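Local coordinates for 1,4-dihydroxy-2-naphthoyl-CoA hydrolase (Synechocystis sp., PDB 4K00), which hydrolyses 1,4-dihydroxy-2-naphthoyl-CoA to 1,4-dihydroxy-2-naphthoate and free CoA, a step in phylloquinone (vitamin K1) biosynthesis, at residues M32-E35 with A36-S39; P71-C74 with G75-L78. One frame throughout, in Å; residues are numbered along the deposited sequence.

How the contacts relate
This thioesterase has the hotdog fold. Contact 1 is a piece of helix 26-43, the long helix packed against the curved antiparallel sheet, near the centre of the chain. Contact 2 is the turn that leads into strand 77-86, at the periphery. Their centres are about 17 Å apart. They meet directly where Met-32 SD packs 3.9 Å from Leu-78 CD1, so the helix rests on the start of the strand. Asp-19 is the predicted active-site residue. The side chain of Met-32 in contact 1 is about 11 Å from that of Asp-19. The side chain of His-73 in contact 2 is about 9 Å from that of Asp-19.

Contact 1 (M32-E35 with A36-S39); sequences MCHE and AYES
Glu-35 O takes the backbone N-H of Ser-39, with N 2.7 Å from O. Ser-39 OG comes within 2.9 Å of Glu-35 O as well. Ala-36, Tyr-37 and Glu-38 donate in the same i to i+4 pattern to Met-32, Cys-33 and His-34, as in any alpha helix.

This is helix 26-43 of the hotdog fold. Ala-36 packs on strands 6-12 and 77-86 of the sheet, and Tyr-37 on strand 91-100. The side chains of His-34, Tyr-37 and Glu-38 form a cluster. His-34 ND1 donates to Glu-38 OE1 at 2.8 Å. The oxygen lies almost in the imidazole plane, yet the N-H meets it 50° out of the carboxylate plane. His-34 CG is anti to the backbone N (chi1 -160°), which carries the ring alongside Tyr-37. The pair is T-shaped. The Tyr-37 edge, at CD2, sits over the centre of the imidazole face, with the planes at 87°. Phe-26 and Tyr-25 of a third subunit add further ring contacts.

Glu-35 OE1 turns to Arg-11 and Tyr-9. A leucine in place of His-34 has no N-H for Glu-38 OE1, so the carboxylate, held then mainly through OE2, would probably turn more easily. The Glu-38 carboxylate is thus held at both oxygens, by His-34 ND1 within the helix and by Leu-15 N of a second subunit, and its orientation is set jointly.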
loop_
_atom_site.group_PDB
_atom_site.type_symbol
_atom_site.label_atom_id
_atom_site.label_comp_id
_atom_site.label_asym_id
_atom_site.label_seq_id
_atom_site.Cartn_x
_atom_site.Cartn_y
_atom_site.Cartn_z
ATOM N N MET A 32 6.451 -6.792 5.347
ATOM C CA MET A 32 6.286 -7.900 6.291
ATOM C C MET A 32 7.398 -7.879 7.337
ATOM O O MET A 32 7.179 -8.234 8.497
ATOM C CB MET A 32 6.307 -9.237 5.561
ATOM C CG MET A 32 5.132 -9.481 4.626
ATOM S SD MET A 32 5.400 -10.957 3.624
ATOM C CE MET A 32 4.069 -10.776 2.436
ATOM N N CYS A 33 8.581 -7.452 6.923
ATOM C CA CYS A 33 9.702 -7.261 7.862
ATOM C C CYS A 33 9.378 -6.206 8.914
ATOM O O CYS A 33 9.558 -6.435 10.105
ATOM C CB CYS A 33 10.975 -6.877 7.110
ATOM S SG CYS A 33 11.686 -8.236 6.162
ATOM N N HIS A 34 8.881 -5.053 8.483
ATOM C CA HIS A 34 8.534 -4.001 9.425
ATOM C C HIS A 34 7.424 -4.469 10.371
ATOM O O HIS A 34 7.453 -4.168 11.560
ATOM C CB HIS A 34 8.159 -2.699 8.693
ATOM C CG HIS A 34 8.259 -1.474 9.551
ATOM N ND1 HIS A 34 7.300 -1.138 10.478
ATOM C CD2 HIS A 34 9.220 -0.522 9.646
ATOM C CE1 HIS A 34 7.656 -0.025 11.099
ATOM N NE2 HIS A 34 8.814 0.373 10.608
ATOM N N GLU A 35 6.462 -5.227 9.847
ATOM C CA GLU A 35 5.417 -5.828 10.684
ATOM C C GLU A 35 5.993 -6.752 11.762
ATOM O O GLU A 35 5.533 -6.741 12.906
ATOM C CB GLU A 35 4.420 -6.608 9.836
ATOM C CG GLU A 35 3.608 -5.741 8.884
ATOM C CD GLU A 35 2.767 -6.559 7.918
ATOM O OE1 GLU A 35 2.558 -7.777 8.153
ATOM O OE2 GLU A 35 2.312 -5.982 6.908
ATOM N N ALA A 36 6.988 -7.551 11.394
ATOM C CA ALA A 36 7.646 -8.438 12.361
ATOM C C ALA A 36 8.273 -7.620 13.466
ATOM O O ALA A 36 8.145 -7.938 14.651
ATOM C CB ALA A 36 8.715 -9.275 11.665
ATOM N N TYR A 37 8.946 -6.549 13.060
ATOM C CA TYR A 37 9.517 -5.584 13.983
ATOM C C TYR A 37 8.420 -5.033 14.903
ATOM O O TYR A 37 8.571 -5.029 16.122
ATOM C CB TYR A 37 10.242 -4.495 13.193
ATOM C CG TYR A 37 10.518 -3.191 13.920
ATOM C CD1 TYR A 37 11.283 -3.155 15.076
ATOM C CD2 TYR A 37 10.015 -1.988 13.430
ATOM C CE1 TYR A 37 11.527 -1.955 15.730
ATOM C CE2 TYR A 37 10.264 -0.788 14.067
ATOM C CZ TYR A 37 11.023 -0.773 15.218
ATOM O OH TYR A 37 11.256 0.428 15.859
ATOM N N GLU A 38 7.301 -4.620 14.320
ATOM C CA GLU A 38 6.197 -4.080 15.096
ATOM C C GLU A 38 5.570 -5.104 16.023
ATOM O O GLU A 38 5.146 -4.758 17.122
ATOM C CB GLU A 38 5.132 -3.455 14.188
ATOM C CG GLU A 38 5.588 -2.142 13.561
ATOM C CD GLU A 38 4.583 -1.608 12.564
ATOM O OE1 GLU A 38 4.757 -1.884 11.362
ATOM O OE2 GLU A 38 3.643 -0.910 12.999
ATOM N N SER A 39 5.504 -6.363 15.583
ATOM C CA SER A 39 4.923 -7.411 16.406
ATOM C C SER A 39 5.861 -7.721 17.571
ATOM O O SER A 39 5.421 -7.979 18.695
ATOM C CB SER A 39 4.662 -8.679 15.597
ATOM O OG SER A 39 3.780 -8.427 14.519
#

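Contact 2 (P71-C74 with G75-L78); sequences PAHC and GDRL
Ala-72 comes first in the chain of contacts, its CB pointing at the following segment and lying 3.6 Å from Asp-76 OD2. The same methyl approaches Leu-78 CD2 at 4.3 Å. Both apolar groups face inward, toward Leu-107, and Ala-72 also touches Phe-29 of helix 26-43.

His-73 is next, and its backbone is gripped twice by Asp-76. His-73 N donates to Asp-76 OD2 at 2.8 Å, nearly straight at 168°. The N-H comes from well above the carboxylate plane. In return, Asp-76 N donates to His-73 O at 3.1 Å. Asp-76 CG lies beside its own backbone N (chi1 -73°), and this brings the carboxylate back over the start of the turn. The His-73 side chain ends outside, beside Asp-76 but turned steeply against its carboxylate. Water 1 lies at the edge of the imidazole and joins ND1 to Asp-76 OD2.

Cys-74 occupies the second position of a type II beta turn from His-73 to Asp-76. Its CB points away from the following segment, and its side chain packs on Gln-49 of a second subunit. Water 2 donates to Cys-74 O at 2.8 Å and to Asp-76 OD1 at 2.6 Å. Gly-75 follows with a positive phi of 94°. A CB there would clash with Cys-74 O, which is why a glycine fits this third position of the turn.

Strand 77-86 begins at Arg-77. Gln-100 NE2 adds a hydrogen bond to Asp-76 OD2. Three donors therefore meet this one oxygen: a backbone N-H, a water and a side-chain amide. They would be expected to favour the charged carboxylate and to hold it across the turn that starts the strand.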
loop_
_atom_site.group_PDB
_atom_site.type_symbol
_atom_site.label_atom_id
_atom_site.label_comp_id
_atom_site.label_asym_id
_atom_site.label_seq_id
_atom_site.Cartn_x
_atom_site.Cartn_y
_atom_site.Cartn_z
ATOM N N PRO A 71 10.216 -16.778 -5.035
ATOM C CA PRO A 71 8.936 -16.066 -4.932
ATOM C C PRO A 71 7.971 -16.724 -3.964
ATOM O O PRO A 71 8.155 -17.889 -3.598
ATOM C CB PRO A 71 8.389 -16.127 -6.359
ATOM C CG PRO A 71 8.945 -17.409 -6.907
ATOM C CD PRO A 71 10.308 -17.569 -6.277
ATOM N N ALA A 72 6.965 -15.970 -3.538
ATOM C CA ALA A 72 5.813 -16.527 -2.849
ATOM C C ALA A 72 4.530 -16.147 -3.575
ATOM O O ALA A 72 4.529 -15.275 -4.441
ATOM C CB ALA A 72 5.780 -16.036 -1.408
ATOM N N HIS A 73 3.442 -16.825 -3.228
ATOM C CA HIS A 73 2.164 -16.654 -3.905
ATOM C C HIS A 73 1.057 -16.410 -2.888
ATOM O O HIS A 73 1.216 -16.679 -1.696
ATOM C CB HIS A 73 1.829 -17.888 -4.755
ATOM C CG HIS A 73 2.877 -18.230 -5.761
ATOM N ND1 HIS A 73 3.985 -18.992 -5.456
ATOM C CD2 HIS A 73 2.981 -17.927 -7.078
ATOM C CE1 HIS A 73 4.735 -19.126 -6.535
ATOM N NE2 HIS A 73 4.150 -18.489 -7.532
ATOM N N CYS A 74 -0.064 -15.889 -3.387
ATOM C CA CYS A 74 -1.271 -15.663 -2.603
ATOM C C CYS A 74 -1.684 -16.897 -1.827
ATOM O O CYS A 74 -1.789 -17.993 -2.382
ATOM C CB CYS A 74 -2.410 -15.272 -3.552
ATOM S SG CYS A 74 -3.878 -14.675 -2.716
ATOM N N GLY A 75 -1.938 -16.720 -0.537
ATOM C CA GLY A 75 -2.366 -17.831 0.288
ATOM C C GLY A 75 -1.233 -18.536 1.011
ATOM O O GLY A 75 -1.488 -19.312 1.916
ATOM N N ASP A 76 0.016 -18.279 0.624
ATOM C CA ASP A 76 1.147 -18.917 1.303
ATOM C C ASP A 76 1.178 -18.464 2.754
ATOM O O ASP A 76 0.801 -17.334 3.076
ATOM C CB ASP A 76 2.477 -18.556 0.632
ATOM C CG ASP A 76 2.680 -19.252 -0.698
ATOM O OD1 ASP A 76 1.853 -20.116 -1.065
ATOM O OD2 ASP A 76 3.684 -18.942 -1.374
ATOM N N ARG A 77 1.648 -19.339 3.630
ATOM C CA ARG A 77 1.913 -18.959 5.004
ATOM C C ARG A 77 3.419 -18.872 5.221
ATOM O O ARG A 77 4.150 -19.836 4.984
ATOM C CB ARG A 77 1.293 -19.969 5.961
ATOM C CG ARG A 77 1.275 -19.499 7.406
ATOM C CD ARG A 77 0.363 -20.370 8.259
ATOM N NE ARG A 77 0.720 -21.783 8.162
ATOM C CZ ARG A 77 1.673 -22.363 8.887
ATOM N NH1 ARG A 77 2.365 -21.650 9.770
ATOM N NH2 ARG A 77 1.935 -23.654 8.728
ATOM N N LEU A 78 3.871 -17.704 5.652
ATOM C CA LEU A 78 5.299 -17.399 5.733
ATOM C C LEU A 78 5.703 -17.199 7.190
ATOM O O LEU A 78 4.871 -16.864 8.037
ATOM C CB LEU A 78 5.623 -16.143 4.935
ATOM C CG LEU A 78 5.112 -16.078 3.496
ATOM C CD1 LEU A 78 5.601 -14.798 2.856
ATOM C CD2 LEU A 78 5.556 -17.291 2.693
HETATM O O HOH W 1 4.506 -20.569 -3.315
HETATM O O HOH W 2 -0.679 -20.414 -1.697
#